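Local coordinates for hypothetical protein PH1570 (Pyrococcus horikoshii, PDB 2HQ4) that is of unknown function but folds as one chain in which helices pack on a large antiparallel beta-sheet, at residues K41-M46 / R141-N146; E116-Y121 / Y127-N132; Y133-P138 / N152-Y157. All blocks are in the same frame, centred on the assembly; numbering follows the deposited sequence.

Contact 1 (K41-M46 / R141-N146); sequences KVLLAM and RLFIFN
Val42 meets Arg141 beside a guanidinium group whose polar atoms are already engaged: NE makes a salt bridge with Asp137 OD2, NH1 donates a weak hydrogen bond to Asp38 O, and NH2 is also hydrogen-bonded. The valine adds an apolar neighbour, its CG2 lying 3.9 Å from Arg141 NH1 on an oblique approach. The arginine chain, bent at chi3 (-67°), brings its head past the far end of the Phe143 ring, so that Phe143 CZ points at one face of the guanidinium, 4.3 Å above its plane and displaced toward the rim.

The two methyls of Val42 divide the work. With CG1 anti to the backbone N (chi1 178°), that methyl faces the phenyl ring while CG2 serves the arginine. CG1 lies 4.0 Å from Phe143 CE1 and nearly as close to CZ, again obliquely. Leu43 uses one methyl on the same ring atom: its CD1 stands 4.0 Å from Phe143 CE1, but in the ring plane, at the edge. The leucine and phenylalanine side chains run past one another from opposite ends.

The pairing is a worked example of helix-on-sheet packing. The axes of helix 41-46 and strand 141-145 approach to 12.1 Å, with their directions 38° apart, and side chains alone span the gap. Leu43 also rests on Phe34 and Trp70, and Phe143 on Ile154, which places the ring amid helices 40-55 and 150-155 at the centre of the chain. No hydrogen bond crosses between the segments. What passes directly between them is therefore van der Waals contact, mostly between apolar groups, while the buried positive charge is answered by Asp137, four residues earlier, which probably stabilises the charged form of the arginine.

Contact 2 (E116-Y121 / Y127-N132); sequences EEAKIY and YLAVGN
Tyr121 packs against Leu128 and Val130 of the neighbouring strand, and its side chain can be followed outward atom by atom. Its CB is 4.0 Å from Leu128 O, the carbonyl that also accepts the backbone N-H of the same tyrosine. Further out, Tyr121 CD2 is still close to that oxygen, which lies in the ring plane at its edge, and it also meets Leu128 CD2 at 4.1 Å. At CE2 the ring meets the next residue on this face, Val130, whose CG2 comes within 3.6 Å on an oblique approach. Chi1 of -55° sets the ring CG beside the backbone N, which carries the ring back along the strand toward Val130.

The strands form a beta hairpin, antiparallel, with axes 4.7 Å apart. Lys119 with Val130 and Tyr121 with Leu128 are hydrogen-bonded pairs; Ile120 with Ala129, between them, is a non-hydrogen-bonded pair. Each hydrogen-bonded pair closes two bonds. Val130 N to Lys119 O is the shortest of the four, at 2.7 Å.

On the other face Ile120 turns CD1 to within 3.6 Å of Ala129 CB and sets CG2 obliquely against the Tyr127 ring, which continues onto Val96 and Leu100 of helix 94-107. Leu128 and Val130 rest instead on Leu155 of helix 150-155, so the hairpin has a helix on each side. Beyond the last pair a water takes over: it accepts from Asn132 N (2.8 Å), donates to Asn132 OD1, and makes a weak bond to Glu117 O.

Contact 3 (Y133-P138 / N152-Y157); sequences YFILDP and NKILKY
Ile135 and Ile154 point at each other end-on, one from strand 134-136 and the other from helix 150-155, the tip of the first meeting the branch point of the second. The strand residue brings a single methyl, CD1, which stands 3.9 Å from Ile154 CG2 and equally far from Ile154 CB. The helix residue thus presents the root of its branch as well as a methyl, while its own CD1 lies slightly farther off. The reach of Ile135 comes from its outer torsion, chi2 167°, which extends the chain and carries CD1 off the sheet. On Ile154, chi1 of -64° sets CG1 beside the backbone N and leaves CG2, the touching methyl, anti to it.

Leu155 supplies the second surface. It sets out across the strand rather than at it, but its tip bends in, and CD2 comes to 4.0 Å from Ile135 CD1, with CG just behind it. One strand methyl therefore nests in the angle formed by two consecutive helix residues, across a backbone gap of 8.4 Å from Ile135 CA to Ile154 CA.

Around this point the short helix lies over the sheet. Ile135 is flanked by Phe145 on one neighbouring strand and by Leu128 and Val130 on the other; Ile154 continues onto Phe143, Phe145 and Met46, and Leu155 onto Leu128.

Every atom in the contact is an aliphatic carbon, and no hydrogen bond joins the segments, so the direct attraction is dispersion and the exclusion of water, which have little directional preference; the fit of the branched side chains probably helps to set how the helix sits.

Overall arrangement
The three contacts share one sheet, in which strands 119-123, 126-130, 134-136 and 141-145 are successive neighbours. Contacts 1 and 3 have centres about 7 Å apart and are joined by probable hydrogen bonds, Phe143 N to Ile135 O (2.8 Å) and Phe145 N to Tyr133 O (3.0 Å); along the chain their segments alternate. Contact 2 lies about 10 Å from contact 3, centre to centre, linked through Leu136 N and Ala129 O (2.9 Å), and about 16 Å from contact 1, inside whose loop it is nested. Phe143 of contact 1 packs on Ile154 of contact 3, so the two belong to one hydrophobic core; no active site or ligand is known to which they could be related.

Contact 1 (K41-M46 / R141-N146)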
loop_
_atom_site.group_PDB
_atom_site.type_symbol
_atom_site.label_atom_id
_atom_site.label_comp_id
_atom_site.label_asym_id
_atom_site.label_seq_id
_atom_site.Cartn_x
_atom_site.Cartn_y
_atom_site.Cartn_z
ATOM N N LYS A 41 -2.283 -5.882 6.246
ATOM C CA LYS A 41 -1.767 -5.259 7.463
ATOM C C LYS A 41 -1.060 -3.900 7.202
ATOM O O LYS A 41 -1.047 -3.026 8.053
ATOM C CB LYS A 41 -0.836 -6.235 8.223
ATOM C CG LYS A 41 -1.576 -7.433 8.899
ATOM C CD LYS A 41 -0.572 -8.219 9.773
ATOM C CE LYS A 41 -1.174 -9.548 10.291
ATOM N NZ LYS A 41 -0.152 -10.226 11.162
ATOM N N VAL A 42 -0.420 -3.755 6.043
ATOM C CA VAL A 42 0.088 -2.429 5.640
ATOM C C VAL A 42 -1.087 -1.440 5.522
ATOM O O VAL A 42 -1.028 -0.311 6.028
ATOM C CB VAL A 42 0.876 -2.502 4.281
ATOM C CG1 VAL A 42 1.350 -1.088 3.857
ATOM C CG2 VAL A 42 2.051 -3.454 4.437
ATOM N N LEU A 43 -2.183 -1.874 4.913
ATOM C CA LEU A 43 -3.332 -0.982 4.765
ATOM C C LEU A 43 -3.933 -0.627 6.147
ATOM O O LEU A 43 -4.285 0.541 6.430
ATOM C CB LEU A 43 -4.345 -1.616 3.800
ATOM C CG LEU A 43 -4.175 -1.218 2.305
ATOM C CD1 LEU A 43 -2.763 -1.401 1.757
ATOM C CD2 LEU A 43 -5.170 -2.021 1.529
ATOM N N LEU A 44 -4.001 -1.619 7.036
ATOM C CA LEU A 44 -4.468 -1.380 8.423
ATOM C C LEU A 44 -3.619 -0.358 9.139
ATOM O O LEU A 44 -4.138 0.555 9.812
ATOM C CB LEU A 44 -4.437 -2.685 9.250
ATOM C CG LEU A 44 -5.502 -3.684 8.855
ATOM C CD1 LEU A 44 -5.305 -5.039 9.630
ATOM C CD2 LEU A 44 -6.834 -3.060 9.215
ATOM N N ALA A 45 -2.304 -0.484 8.994
ATOM C CA ALA A 45 -1.397 0.482 9.614
ATOM C C ALA A 45 -1.596 1.891 9.041
ATOM O O ALA A 45 -1.548 2.882 9.779
ATOM C CB ALA A 45 0.053 0.016 9.440
ATOM N N MET A 46 -1.815 1.988 7.731
ATOM C CA MET A 46 -2.093 3.300 7.104
ATOM C C MET A 46 -3.371 3.938 7.669
ATOM O O MET A 46 -3.411 5.153 7.874
ATOM C CB MET A 46 -2.244 3.128 5.562
ATOM C CG MET A 46 -0.917 2.709 4.807
ATOM S SD MET A 46 -1.178 2.198 3.086
ATOM C CE MET A 46 -1.587 3.815 2.378
ATOM N N ARG A 141 4.436 -7.524 -3.579
ATOM C CA ARG A 141 3.188 -6.776 -3.486
ATOM C C ARG A 141 3.326 -5.538 -4.351
ATOM O O ARG A 141 4.385 -4.856 -4.337
ATOM C CB ARG A 141 2.950 -6.373 -2.038
ATOM C CG ARG A 141 3.008 -7.595 -1.135
ATOM C CD ARG A 141 2.882 -7.225 0.276
ATOM N NE ARG A 141 4.003 -6.451 0.815
ATOM C CZ ARG A 141 4.128 -6.256 2.108
ATOM N NH1 ARG A 141 3.217 -6.804 2.900
ATOM N NH2 ARG A 141 5.134 -5.572 2.614
ATOM N N LEU A 142 2.279 -5.280 -5.112
ATOM C CA LEU A 142 2.191 -4.107 -5.948
ATOM C C LEU A 142 1.039 -3.235 -5.419
ATOM O O LEU A 142 -0.153 -3.674 -5.386
ATOM C CB LEU A 142 1.942 -4.539 -7.397
ATOM C CG LEU A 142 1.657 -3.357 -8.335
ATOM C CD1 LEU A 142 2.985 -2.584 -8.701
ATOM C CD2 LEU A 142 0.988 -3.901 -9.543
ATOM N N PHE A 143 1.394 -2.028 -4.985
ATOM C CA PHE A 143 0.415 -1.053 -4.507
ATOM C C PHE A 143 0.127 -0.064 -5.629
ATOM O O PHE A 143 1.054 0.310 -6.373
ATOM C CB PHE A 143 1.012 -0.270 -3.354
ATOM C CG PHE A 143 1.366 -1.111 -2.165
ATOM C CD1 PHE A 143 0.451 -1.232 -1.085
ATOM C CD2 PHE A 143 2.614 -1.754 -2.097
ATOM C CE1 PHE A 143 0.790 -2.024 0.058
ATOM C CE2 PHE A 143 2.961 -2.545 -0.998
ATOM C CZ PHE A 143 2.028 -2.667 0.101
ATOM N N ILE A 144 -1.125 0.332 -5.796
ATOM C CA ILE A 144 -1.448 1.394 -6.764
ATOM C C ILE A 144 -2.202 2.412 -5.933
ATOM O O ILE A 144 -2.948 2.023 -5.008
ATOM C CB ILE A 144 -2.202 0.918 -8.055
ATOM C CG1 ILE A 144 -3.570 0.291 -7.752
ATOM C CG2 ILE A 144 -1.294 -0.108 -8.914
ATOM C CD1 ILE A 144 -4.421 0.023 -9.067
ATOM N N PHE A 145 -1.992 3.694 -6.206
ATOM C CA PHE A 145 -2.560 4.729 -5.368
ATOM C C PHE A 145 -2.876 6.002 -6.181
ATOM O O PHE A 145 -2.409 6.139 -7.324
ATOM C CB PHE A 145 -1.632 4.993 -4.146
ATOM C CG PHE A 145 -0.128 4.986 -4.472
ATOM C CD1 PHE A 145 0.510 6.141 -4.941
ATOM C CD2 PHE A 145 0.630 3.816 -4.282
ATOM C CE1 PHE A 145 1.895 6.131 -5.232
ATOM C CE2 PHE A 145 1.971 3.764 -4.562
ATOM C CZ PHE A 145 2.633 4.945 -5.055
ATOM N N ASN A 146 -3.624 6.947 -5.595
ATOM C CA ASN A 146 -4.213 8.011 -6.420
ATOM C C ASN A 146 -3.299 9.236 -6.573
ATOM O O ASN A 146 -3.518 10.022 -7.486
ATOM C CB ASN A 146 -5.581 8.470 -5.840
ATOM C CG ASN A 146 -5.429 9.030 -4.458
ATOM O OD1 ASN A 146 -4.742 8.426 -3.630
ATOM N ND2 ASN A 146 -6.024 10.216 -4.189
#

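Contact 2 (E116-Y121 / Y127-N132)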
loop_
_atom_site.group_PDB
_atom_site.type_symbol
_atom_site.label_atom_id
_atom_site.label_comp_id
_atom_site.label_asym_id
_atom_site.label_seq_id
_atom_site.Cartn_x
_atom_site.Cartn_y
_atom_site.Cartn_z
ATOM N N GLU A 116 10.177 1.116 -15.891
ATOM C CA GLU A 116 11.240 2.060 -16.317
ATOM C C GLU A 116 10.958 3.534 -15.944
ATOM O O GLU A 116 11.849 4.375 -15.932
ATOM C CB GLU A 116 11.576 1.878 -17.812
ATOM C CG GLU A 116 10.661 2.600 -18.764
ATOM C CD GLU A 116 9.350 1.892 -18.991
ATOM O OE1 GLU A 116 9.229 0.674 -18.668
ATOM O OE2 GLU A 116 8.429 2.568 -19.503
ATOM N N GLU A 117 9.719 3.831 -15.593
ATOM C CA GLU A 117 9.375 5.145 -15.065
ATOM C C GLU A 117 9.551 5.258 -13.541
ATOM O O GLU A 117 9.397 6.347 -12.968
ATOM C CB GLU A 117 7.933 5.470 -15.451
ATOM C CG GLU A 117 7.718 5.517 -16.970
ATOM C CD GLU A 117 6.327 5.978 -17.330
ATOM O OE1 GLU A 117 5.345 5.222 -17.066
ATOM O OE2 GLU A 117 6.220 7.106 -17.867
ATOM N N ALA A 118 9.880 4.149 -12.888
ATOM C CA ALA A 118 10.000 4.132 -11.430
ATOM C C ALA A 118 11.394 4.518 -10.946
ATOM O O ALA A 118 12.393 4.350 -11.649
ATOM C CB ALA A 118 9.622 2.763 -10.877
ATOM N N LYS A 119 11.451 5.004 -9.717
ATOM C CA LYS A 119 12.719 5.082 -9.024
ATOM C C LYS A 119 13.041 3.717 -8.363
ATOM O O LYS A 119 12.175 3.117 -7.688
ATOM C CB LYS A 119 12.675 6.222 -8.027
ATOM C CG LYS A 119 14.021 6.608 -7.512
ATOM C CD LYS A 119 14.008 8.032 -7.031
ATOM C CE LYS A 119 15.127 8.257 -6.009
ATOM N NZ LYS A 119 16.441 8.172 -6.695
ATOM N N ILE A 120 14.263 3.218 -8.582
ATOM C CA ILE A 120 14.622 1.892 -8.113
ATOM C C ILE A 120 15.568 1.978 -6.937
ATOM O O ILE A 120 16.527 2.780 -6.960
ATOM C CB ILE A 120 15.261 1.008 -9.252
ATOM C CG1 ILE A 120 14.439 1.063 -10.556
ATOM C CG2 ILE A 120 15.473 -0.430 -8.766
ATOM C CD1 ILE A 120 12.947 0.594 -10.446
ATOM N N TYR A 121 15.302 1.173 -5.905
ATOM C CA TYR A 121 16.151 1.127 -4.731
ATOM C C TYR A 121 16.587 -0.306 -4.450
ATOM O O TYR A 121 15.816 -1.250 -4.681
ATOM C CB TYR A 121 15.453 1.687 -3.490
ATOM C CG TYR A 121 14.881 3.091 -3.605
ATOM C CD1 TYR A 121 15.562 4.202 -3.069
ATOM C CD2 TYR A 121 13.633 3.303 -4.209
ATOM C CE1 TYR A 121 15.005 5.495 -3.144
ATOM C CE2 TYR A 121 13.077 4.573 -4.315
ATOM C CZ TYR A 121 13.766 5.665 -3.786
ATOM O OH TYR A 121 13.170 6.892 -3.874
ATOM N N TYR A 127 14.855 -5.640 -5.003
ATOM C CA TYR A 127 14.599 -4.304 -5.529
ATOM C C TYR A 127 13.202 -3.801 -5.149
ATOM O O TYR A 127 12.222 -4.589 -5.146
ATOM C CB TYR A 127 14.714 -4.314 -7.060
ATOM C CG TYR A 127 16.129 -4.540 -7.545
ATOM C CD1 TYR A 127 17.099 -3.540 -7.383
ATOM C CD2 TYR A 127 16.501 -5.741 -8.178
ATOM C CE1 TYR A 127 18.409 -3.721 -7.822
ATOM C CE2 TYR A 127 17.841 -5.948 -8.627
ATOM C CZ TYR A 127 18.776 -4.931 -8.437
ATOM O OH TYR A 127 20.083 -5.071 -8.863
ATOM N N LEU A 128 13.145 -2.489 -4.895
ATOM C CA LEU A 128 11.932 -1.725 -4.611
ATOM C C LEU A 128 11.806 -0.678 -5.683
ATOM O O LEU A 128 12.760 0.082 -5.927
ATOM C CB LEU A 128 12.108 -1.027 -3.235
ATOM C CG LEU A 128 11.060 0.037 -2.857
ATOM C CD1 LEU A 128 9.750 -0.633 -2.498
ATOM C CD2 LEU A 128 11.534 0.852 -1.674
ATOM N N ALA A 129 10.655 -0.634 -6.334
ATOM C CA ALA A 129 10.418 0.321 -7.403
ATOM C C ALA A 129 9.333 1.252 -6.945
ATOM O O ALA A 129 8.225 0.793 -6.638
ATOM C CB ALA A 129 9.994 -0.401 -8.676
ATOM N N VAL A 130 9.646 2.541 -6.873
ATOM C CA VAL A 130 8.676 3.557 -6.452
ATOM C C VAL A 130 8.302 4.431 -7.667
ATOM O O VAL A 130 9.154 5.195 -8.184
ATOM C CB VAL A 130 9.197 4.406 -5.223
ATOM C CG1 VAL A 130 8.143 5.370 -4.715
ATOM C CG2 VAL A 130 9.678 3.525 -4.104
ATOM N N GLY A 131 7.040 4.311 -8.098
ATOM C CA GLY A 131 6.471 5.123 -9.166
ATOM C C GLY A 131 5.603 6.247 -8.609
ATOM O O GLY A 131 5.350 6.317 -7.399
ATOM N N ASN A 132 5.091 7.107 -9.485
ATOM C CA ASN A 132 4.190 8.184 -9.017
ATOM C C ASN A 132 2.788 7.690 -8.647
ATOM O O ASN A 132 2.069 8.387 -7.951
ATOM C CB ASN A 132 4.077 9.339 -10.042
ATOM C CG ASN A 132 3.256 8.957 -11.245
ATOM O OD1 ASN A 132 3.765 8.390 -12.200
ATOM N ND2 ASN A 132 1.972 9.222 -11.185
HETATM O O HOH W 1 6.259 6.919 -12.072
#

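Contact 3 (Y133-P138 / N152-Y157)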
loop_
_atom_site.group_PDB
_atom_site.type_symbol
_atom_site.label_atom_id
_atom_site.label_comp_id
_atom_site.label_asym_id
_atom_site.label_seq_id
_atom_site.Cartn_x
_atom_site.Cartn_y
_atom_site.Cartn_z
ATOM N N TYR A 133 2.392 6.528 -9.162
ATOM C CA TYR A 133 1.092 5.915 -8.809
ATOM C C TYR A 133 1.182 4.459 -8.363
ATOM O O TYR A 133 0.160 3.807 -8.229
ATOM C CB TYR A 133 0.091 6.005 -9.973
ATOM C CG TYR A 133 0.506 5.203 -11.185
ATOM C CD1 TYR A 133 -0.098 3.973 -11.468
ATOM C CD2 TYR A 133 1.500 5.689 -12.074
ATOM C CE1 TYR A 133 0.266 3.229 -12.590
ATOM C CE2 TYR A 133 1.902 4.930 -13.200
ATOM C CZ TYR A 133 1.278 3.719 -13.453
ATOM O OH TYR A 133 1.634 2.958 -14.550
ATOM N N PHE A 134 2.390 3.964 -8.156
ATOM C CA PHE A 134 2.583 2.577 -7.757
ATOM C C PHE A 134 3.874 2.336 -7.000
ATOM O O PHE A 134 4.833 3.121 -7.081
ATOM C CB PHE A 134 2.568 1.649 -8.992
ATOM C CG PHE A 134 3.737 1.859 -9.906
ATOM C CD1 PHE A 134 4.915 1.108 -9.761
ATOM C CD2 PHE A 134 3.672 2.812 -10.915
ATOM C CE1 PHE A 134 6.000 1.295 -10.629
ATOM C CE2 PHE A 134 4.778 3.022 -11.789
ATOM C CZ PHE A 134 5.913 2.263 -11.648
ATOM N N ILE A 135 3.890 1.221 -6.266
ATOM C CA ILE A 135 5.090 0.667 -5.657
ATOM C C ILE A 135 5.124 -0.848 -5.852
ATOM O O ILE A 135 4.107 -1.544 -5.631
ATOM C CB ILE A 135 5.154 0.938 -4.147
ATOM C CG1 ILE A 135 5.391 2.430 -3.873
ATOM C CG2 ILE A 135 6.273 0.051 -3.425
ATOM C CD1 ILE A 135 5.119 2.728 -2.397
ATOM N N LEU A 136 6.270 -1.351 -6.311
ATOM C CA LEU A 136 6.466 -2.794 -6.349
ATOM C C LEU A 136 7.505 -3.072 -5.281
ATOM O O LEU A 136 8.617 -2.544 -5.366
ATOM C CB LEU A 136 7.022 -3.240 -7.721
ATOM C CG LEU A 136 7.450 -4.738 -7.793
ATOM C CD1 LEU A 136 6.250 -5.652 -7.575
ATOM C CD2 LEU A 136 8.102 -5.068 -9.146
ATOM N N ASP A 137 7.164 -3.868 -4.276
ATOM C CA ASP A 137 8.127 -4.182 -3.217
ATOM C C ASP A 137 8.705 -5.592 -3.386
ATOM O O ASP A 137 8.167 -6.397 -4.131
ATOM C CB ASP A 137 7.548 -3.913 -1.803
ATOM C CG ASP A 137 6.560 -4.993 -1.325
ATOM O OD1 ASP A 137 6.644 -6.173 -1.741
ATOM O OD2 ASP A 137 5.720 -4.651 -0.476
ATOM N N PRO A 138 9.862 -5.851 -2.763
ATOM C CA PRO A 138 10.461 -7.151 -2.897
ATOM C C PRO A 138 9.797 -8.279 -2.121
ATOM O O PRO A 138 10.307 -9.389 -2.154
ATOM C CB PRO A 138 11.910 -6.916 -2.436
ATOM C CG PRO A 138 11.823 -5.809 -1.492
ATOM C CD PRO A 138 10.696 -4.930 -1.970
ATOM N N ASN A 152 4.909 7.472 0.526
ATOM C CA ASN A 152 5.547 7.474 1.864
ATOM C C ASN A 152 4.736 6.793 2.952
ATOM O O ASN A 152 5.312 6.243 3.883
ATOM C CB ASN A 152 5.922 8.905 2.333
ATOM C CG ASN A 152 6.792 9.647 1.276
ATOM O OD1 ASN A 152 7.993 9.892 1.492
ATOM N ND2 ASN A 152 6.193 9.951 0.132
ATOM N N LYS A 153 3.426 6.891 2.847
ATOM C CA LYS A 153 2.496 6.247 3.782
ATOM C C LYS A 153 2.643 4.716 3.721
ATOM O O LYS A 153 2.479 4.031 4.747
ATOM C CB LYS A 153 1.079 6.634 3.436
ATOM C CG LYS A 153 0.797 8.176 3.594
ATOM C CD LYS A 153 -0.682 8.449 3.268
ATOM C CE LYS A 153 -1.073 9.957 3.366
ATOM N NZ LYS A 153 -0.249 10.769 4.306
ATOM N N ILE A 154 2.887 4.205 2.518
ATOM C CA ILE A 154 3.136 2.763 2.272
ATOM C C ILE A 154 4.522 2.361 2.687
ATOM O O ILE A 154 4.693 1.353 3.402
ATOM C CB ILE A 154 2.862 2.372 0.778
ATOM C CG1 ILE A 154 1.383 2.557 0.430
ATOM C CG2 ILE A 154 3.250 0.893 0.451
ATOM C CD1 ILE A 154 1.147 2.714 -1.089
ATOM N N LEU A 155 5.519 3.147 2.276
ATOM C CA LEU A 155 6.926 2.806 2.457
ATOM C C LEU A 155 7.255 2.624 3.934
ATOM O O LEU A 155 8.137 1.828 4.280
ATOM C CB LEU A 155 7.823 3.882 1.848
ATOM C CG LEU A 155 7.913 3.989 0.320
ATOM C CD1 LEU A 155 8.742 5.241 -0.107
ATOM C CD2 LEU A 155 8.496 2.688 -0.239
ATOM N N LYS A 156 6.502 3.326 4.787
ATOM C CA LYS A 156 6.707 3.284 6.250
ATOM C C LYS A 156 6.440 1.877 6.850
ATOM O O LYS A 156 7.020 1.506 7.885
ATOM C CB LYS A 156 5.813 4.329 6.904
ATOM C CG LYS A 156 5.787 4.310 8.416
ATOM C CD LYS A 156 4.949 5.468 8.980
ATOM C CE LYS A 156 5.234 6.769 8.249
ATOM N NZ LYS A 156 4.454 7.875 8.864
ATOM N N TYR A 157 5.589 1.103 6.184
ATOM C CA TYR A 157 5.051 -0.127 6.775
ATOM C C TYR A 157 5.336 -1.388 5.988
ATOM O O TYR A 157 4.971 -2.498 6.439
ATOM C CB TYR A 157 3.545 -0.010 6.982
ATOM C CG TYR A 157 3.191 1.081 7.952
ATOM C CD1 TYR A 157 3.627 1.026 9.273
ATOM C CD2 TYR A 157 2.399 2.152 7.555
ATOM C CE1 TYR A 157 3.291 2.037 10.177
ATOM C CE2 TYR A 157 2.062 3.166 8.448
ATOM C CZ TYR A 157 2.515 3.097 9.741
ATOM O OH TYR A 157 2.170 4.096 10.611
#